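Local coordinates for D-alanine--D-alanine ligase (Coxiella burnetii, PDB 3TQT), which joins two molecules of D-alanine into D-alanyl-D-alanine at the expense of ATP, a step in building the peptidoglycan of the bacterial cell wall, at residues 267-272 against 326-331; 228-233 against 245-250. All blocks are in the same frame, centred on the assembly; numbering follows the deposited sequence.

How the contacts relate
Both contacts involve the five-stranded antiparallel sheet of the ATP-grasp region, and their centres lie about 8 Å apart. Contact 2 is the partly buried pairing of strands 228-236 and 241-249, held by backbone hydrogen bonds and, at its outer end, by a salt bridge and a water. Contact 1 lies nearer the surface, where edge strand 268-270 meets the start of helix 328-335 through side chains packing on each other and on backbone carbonyl oxygens, with a lysine amine near a threonine hydroxyl. The two are stitched together: T268 and T270 pair through their backbones with I249 and E247, while M328 and Y329 of the helix rest on E231 and A233 of the hairpin.

Contact 1 (267-272 against 326-331); sequences ATTTTS and ISMYPK
The edge strand of the five-stranded ATP-grasp sheet and the first turn of helix 328-335 come together here, chiefly through T269 and T271 on the strand side and M328 and K331 on the helix. M328 turns its chain toward the strand. Its CG lies anti to its own carbonyl carbon (chi1 -78°), and further bends at chi2 and chi3 curl the chain so that the thioether arrives alongside T269. M328 SD stands 3.6 Å from T269 CB, with the two side chains sliding past each other in opposite directions. M328 CG approaches T269 CG2 at 3.9 Å. The terminal methyl goes on past T269 to the backbone, where M328 CE is 3.5 Å from T270 O.

K331, one helical turn later, crosses T269 obliquely. A bend at chi3 (52°) in its otherwise extended chain brings K331 NZ to 3.5 Å from T269 OG1. Closer to the helix backbone, T271 points its methyl at the root of the lysine: T271 CG2 is 3.6 Å from K331 O and 4.0 Å from K331 CB.

The helix begins after S327, the N-cap residue, whose carbonyl oxygen receives the backbone N of K331. On the strand side an ST turn closes the segment, with S272 N giving a hydrogen bond of 3.1 Å to T270 OG1 as the chain leaves the sheet. T270 itself directs its side chain away from the helix and touches E247 on the next strand. M328 is buried and also packs on E231 of strand 228-236, a residue within the predicted ATP-binding region. Y329, next after M328, turns to the sheet, its OH hydrogen-bonded to V234 O and its ring edge-to-face with that of W333.

Contact 2 (228-233 against 245-250); sequences REIECA and PGEIIP
R228 and E247 cross at about a right angle at the open end of the hairpin, guanidinium and carboxylate planes 69° apart. E247 CG is anti to the backbone N (chi1 173°), and the extended chain carries its carboxylate back to the arginine. The salt bridge, R228 NH1 to E247 OE1 at 3.0 Å, is bent and weak as a hydrogen bond. A water donates to E247 OE2 and I248 O and accepts from E229 N, tying the carboxylate to both strands.

On the same face as E247, I230 brings its end methyl to that side chain, I230 CD1 3.8 Å from E247 CB, and lies side by side with P245, pointing the same way. The sheet's other face carries E229 and E231, with I248 CG2 packing 3.6 Å from E229 CB and 3.8 Å from E231 OE2.

E231 and G246 form an antiparallel hydrogen-bonded pair, E231 N to G246 O and G246 N to E231 O, each 2.7 Å; I248 N also donates to E229 O. R228 to E231 fall within the predicted ATP-binding region. Strand 298-306 continues the sheet beside 228-236, placing E231 against D303, a predicted magnesium ligand; helix 277-293 packs on I230 and C232, and helix 328-335 on E231 and A233.

Contact 1 (267-272 against 326-331)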
loop_
_atom_site.group_PDB
_atom_site.type_symbol
_atom_site.label_atom_id
_atom_site.label_comp_id
_atom_site.label_asym_id
_atom_site.label_seq_id
_atom_site.Cartn_x
_atom_site.Cartn_y
_atom_site.Cartn_z
ATOM N N ALA A 267 3.741 -2.368 -29.983
ATOM C CA ALA A 267 5.185 -2.423 -29.767
ATOM C C ALA A 267 5.810 -3.745 -30.230
ATOM O O ALA A 267 5.163 -4.796 -30.211
ATOM C CB ALA A 267 5.509 -2.167 -28.307
ATOM N N THR A 268 7.072 -3.676 -30.652
ATOM C CA THR A 268 7.857 -4.863 -30.964
ATOM C C THR A 268 8.716 -5.200 -29.750
ATOM O O THR A 268 9.287 -4.312 -29.117
ATOM C CB THR A 268 8.761 -4.632 -32.175
ATOM O OG1 THR A 268 7.954 -4.478 -33.349
ATOM C CG2 THR A 268 9.709 -5.806 -32.370
ATOM N N THR A 269 8.790 -6.478 -29.403
ATOM C CA THR A 269 9.583 -6.883 -28.240
ATOM C C THR A 269 10.574 -7.964 -28.621
ATOM O O THR A 269 10.355 -8.713 -29.571
ATOM C CB THR A 269 8.706 -7.431 -27.102
ATOM O OG1 THR A 269 7.969 -8.566 -27.573
ATOM C CG2 THR A 269 7.749 -6.367 -26.590
ATOM N N THR A 270 11.661 -8.064 -27.868
ATOM C CA THR A 270 12.643 -9.101 -28.135
ATOM C C THR A 270 13.450 -9.350 -26.883
ATOM O O THR A 270 13.680 -8.444 -26.088
ATOM C CB THR A 270 13.598 -8.717 -29.277
ATOM O OG1 THR A 270 14.518 -9.787 -29.505
ATOM C CG2 THR A 270 14.386 -7.453 -28.928
ATOM N N THR A 271 13.874 -10.592 -26.711
ATOM C CA THR A 271 14.679 -10.948 -25.559
ATOM C C THR A 271 16.152 -10.905 -25.961
ATOM O O THR A 271 17.042 -11.113 -25.139
ATOM C CB THR A 271 14.288 -12.334 -25.048
ATOM O OG1 THR A 271 14.324 -13.266 -26.135
ATOM C CG2 THR A 271 12.873 -12.288 -24.473
ATOM N N SER A 272 16.395 -10.635 -27.243
ATOM C CA SER A 272 17.754 -10.484 -27.754
ATOM C C SER A 272 18.056 -9.025 -28.027
ATOM O O SER A 272 17.559 -8.447 -28.983
ATOM C CB SER A 272 17.963 -11.301 -29.033
ATOM O OG SER A 272 18.183 -12.671 -28.736
ATOM N N ILE A 326 3.307 -14.346 -24.682
ATOM C CA ILE A 326 4.246 -13.508 -25.419
ATOM C C ILE A 326 4.707 -12.305 -24.599
ATOM O O ILE A 326 5.425 -11.438 -25.106
ATOM C CB ILE A 326 3.624 -12.978 -26.715
ATOM C CG1 ILE A 326 2.488 -12.000 -26.394
ATOM C CG2 ILE A 326 3.150 -14.123 -27.587
ATOM C CD1 ILE A 326 1.947 -11.272 -27.610
ATOM N N SER A 327 4.292 -12.251 -23.337
ATOM C CA SER A 327 4.629 -11.125 -22.477
ATOM C C SER A 327 6.094 -11.156 -22.069
ATOM O O SER A 327 6.666 -12.230 -21.855
ATOM C CB SER A 327 3.743 -11.112 -21.236
ATOM O OG SER A 327 2.428 -10.733 -21.577
ATOM N N MET A 328 6.687 -9.970 -21.940
ATOM C CA MET A 328 8.117 -9.861 -21.679
ATOM C C MET A 328 8.571 -10.541 -20.394
ATOM O O MET A 328 9.632 -11.159 -20.365
ATOM C CB MET A 328 8.577 -8.397 -21.713
ATOM C CG MET A 328 8.739 -7.858 -23.167
ATOM S SD MET A 328 10.014 -8.755 -24.068
ATOM C CE MET A 328 11.504 -8.107 -23.338
ATOM N N TYR A 329 7.792 -10.430 -19.323
ATOM C CA TYR A 329 8.250 -11.030 -18.074
ATOM C C TYR A 329 8.530 -12.542 -18.214
ATOM O O TYR A 329 9.652 -12.979 -18.003
ATOM C CB TYR A 329 7.321 -10.731 -16.893
ATOM C CG TYR A 329 7.940 -11.206 -15.595
ATOM C CD1 TYR A 329 8.761 -10.368 -14.844
ATOM C CD2 TYR A 329 7.752 -12.505 -15.159
ATOM C CE1 TYR A 329 9.359 -10.813 -13.671
ATOM C CE2 TYR A 329 8.341 -12.955 -13.993
ATOM C CZ TYR A 329 9.139 -12.114 -13.256
ATOM O OH TYR A 329 9.728 -12.581 -12.102
ATOM N N PRO A 330 7.521 -13.339 -18.585
ATOM C CA PRO A 330 7.853 -14.752 -18.790
ATOM C C PRO A 330 8.834 -14.988 -19.940
ATOM O O PRO A 330 9.670 -15.872 -19.792
ATOM C CB PRO A 330 6.500 -15.399 -19.097
ATOM C CG PRO A 330 5.599 -14.270 -19.502
ATOM C CD PRO A 330 6.074 -13.094 -18.696
ATOM N N LYS A 331 8.737 -14.240 -21.043
ATOM C CA LYS A 331 9.647 -14.453 -22.170
ATOM C C LYS A 331 11.108 -14.215 -21.785
ATOM O O LYS A 331 11.987 -14.965 -22.183
ATOM C CB LYS A 331 9.281 -13.568 -23.360
ATOM C CG LYS A 331 8.150 -14.096 -24.206
ATOM C CD LYS A 331 7.892 -13.160 -25.387
ATOM C CE LYS A 331 9.173 -12.873 -26.163
ATOM N NZ LYS A 331 8.955 -11.946 -27.314
#

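Contact 2 (228-233 against 245-250)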
loop_
_atom_site.group_PDB
_atom_site.type_symbol
_atom_site.label_atom_id
_atom_site.label_comp_id
_atom_site.label_asym_id
_atom_site.label_seq_id
_atom_site.Cartn_x
_atom_site.Cartn_y
_atom_site.Cartn_z
ATOM N N ARG A 228 17.156 3.415 -25.646
ATOM C CA ARG A 228 16.407 2.192 -25.822
ATOM C C ARG A 228 15.631 1.865 -24.556
ATOM O O ARG A 228 16.084 2.144 -23.445
ATOM C CB ARG A 228 17.350 1.048 -26.188
ATOM C CG ARG A 228 18.125 1.304 -27.465
ATOM C CD ARG A 228 18.494 0.002 -28.126
ATOM N NE ARG A 228 19.759 -0.529 -27.647
ATOM C CZ ARG A 228 20.168 -1.774 -27.871
ATOM N NH1 ARG A 228 19.393 -2.622 -28.542
ATOM N NH2 ARG A 228 21.343 -2.176 -27.409
ATOM N N GLU A 229 14.447 1.286 -24.734
ATOM C CA GLU A 229 13.643 0.845 -23.602
ATOM C C GLU A 229 13.977 -0.604 -23.322
ATOM O O GLU A 229 13.576 -1.500 -24.065
ATOM C CB GLU A 229 12.158 1.014 -23.894
ATOM C CG GLU A 229 11.798 2.435 -24.292
ATOM C CD GLU A 229 10.398 2.800 -23.886
ATOM O OE1 GLU A 229 9.949 2.332 -22.818
ATOM O OE2 GLU A 229 9.745 3.551 -24.634
ATOM N N ILE A 230 14.735 -0.812 -22.250
ATOM C CA ILE A 230 15.251 -2.123 -21.890
ATOM C C ILE A 230 14.493 -2.600 -20.660
ATOM O O ILE A 230 14.156 -1.801 -19.777
ATOM C CB ILE A 230 16.752 -2.044 -21.589
ATOM C CG1 ILE A 230 17.506 -1.475 -22.804
ATOM C CG2 ILE A 230 17.297 -3.414 -21.168
ATOM C CD1 ILE A 230 17.311 -2.268 -24.075
ATOM N N GLU A 231 14.181 -3.888 -20.617
ATOM C CA GLU A 231 13.442 -4.425 -19.490
ATOM C C GLU A 231 14.212 -5.579 -18.885
ATOM O O GLU A 231 15.035 -6.205 -19.547
ATOM C CB GLU A 231 12.061 -4.885 -19.933
ATOM C CG GLU A 231 11.270 -3.807 -20.638
ATOM C CD GLU A 231 9.878 -4.272 -20.985
ATOM O OE1 GLU A 231 9.655 -5.499 -20.980
ATOM O OE2 GLU A 231 9.011 -3.413 -21.236
ATOM N N CYS A 232 13.950 -5.841 -17.613
ATOM C CA CYS A 232 14.621 -6.920 -16.915
ATOM C C CYS A 232 13.649 -7.527 -15.918
ATOM O O CYS A 232 13.014 -6.815 -15.139
ATOM C CB CYS A 232 15.871 -6.391 -16.210
ATOM S SG CYS A 232 16.847 -7.653 -15.377
ATOM N N ALA A 233 13.517 -8.845 -15.968
ATOM C CA ALA A 233 12.604 -9.551 -15.091
ATOM C C ALA A 233 13.363 -9.945 -13.842
ATOM O O ALA A 233 14.432 -10.541 -13.923
ATOM C CB ALA A 233 12.051 -10.779 -15.780
ATOM N N PRO A 245 18.379 -9.080 -20.013
ATOM C CA PRO A 245 17.598 -7.902 -20.397
ATOM C C PRO A 245 16.838 -8.164 -21.689
ATOM O O PRO A 245 17.302 -8.938 -22.523
ATOM C CB PRO A 245 18.672 -6.839 -20.663
ATOM C CG PRO A 245 19.915 -7.352 -19.997
ATOM C CD PRO A 245 19.827 -8.839 -20.093
ATOM N N GLY A 246 15.673 -7.547 -21.836
ATOM C CA GLY A 246 14.948 -7.592 -23.090
ATOM C C GLY A 246 14.750 -6.168 -23.559
ATOM O O GLY A 246 15.084 -5.220 -22.840
ATOM N N GLU A 247 14.210 -6.011 -24.759
ATOM C CA GLU A 247 13.957 -4.685 -25.291
ATOM C C GLU A 247 12.557 -4.584 -25.851
ATOM O O GLU A 247 12.008 -5.546 -26.388
ATOM C CB GLU A 247 14.981 -4.308 -26.356
ATOM C CG GLU A 247 14.656 -2.992 -27.076
ATOM C CD GLU A 247 15.754 -2.551 -28.025
ATOM O OE1 GLU A 247 16.496 -3.417 -28.526
ATOM O OE2 GLU A 247 15.880 -1.332 -28.262
ATOM N N ILE A 248 11.975 -3.403 -25.719
ATOM C CA ILE A 248 10.696 -3.146 -26.329
ATOM C C ILE A 248 10.870 -1.919 -27.194
ATOM O O ILE A 248 11.591 -0.990 -26.827
ATOM C CB ILE A 248 9.593 -2.908 -25.280
ATOM C CG1 ILE A 248 8.212 -2.900 -25.945
ATOM C CG2 ILE A 248 9.835 -1.612 -24.522
ATOM C CD1 ILE A 248 7.057 -2.672 -24.979
ATOM N N ILE A 249 10.241 -1.938 -28.356
ATOM C CA ILE A 249 10.289 -0.795 -29.256
ATOM C C ILE A 249 8.871 -0.350 -29.557
ATOM O O ILE A 249 8.150 -1.001 -30.316
ATOM C CB ILE A 249 11.010 -1.107 -30.569
ATOM C CG1 ILE A 249 12.371 -1.754 -30.306
ATOM C CG2 ILE A 249 11.154 0.173 -31.414
ATOM C CD1 ILE A 249 12.304 -3.265 -30.164
ATOM N N PRO A 250 8.461 0.755 -28.935
ATOM C CA PRO A 250 7.158 1.353 -29.219
ATOM C C PRO A 250 7.003 1.595 -30.711
ATOM O O PRO A 250 7.969 1.975 -31.378
ATOM C CB PRO A 250 7.205 2.686 -28.457
ATOM C CG PRO A 250 8.641 2.843 -27.980
ATOM C CD PRO A 250 9.176 1.461 -27.861
HETATM O O HOH W 1 13.843 0.436 -27.328
#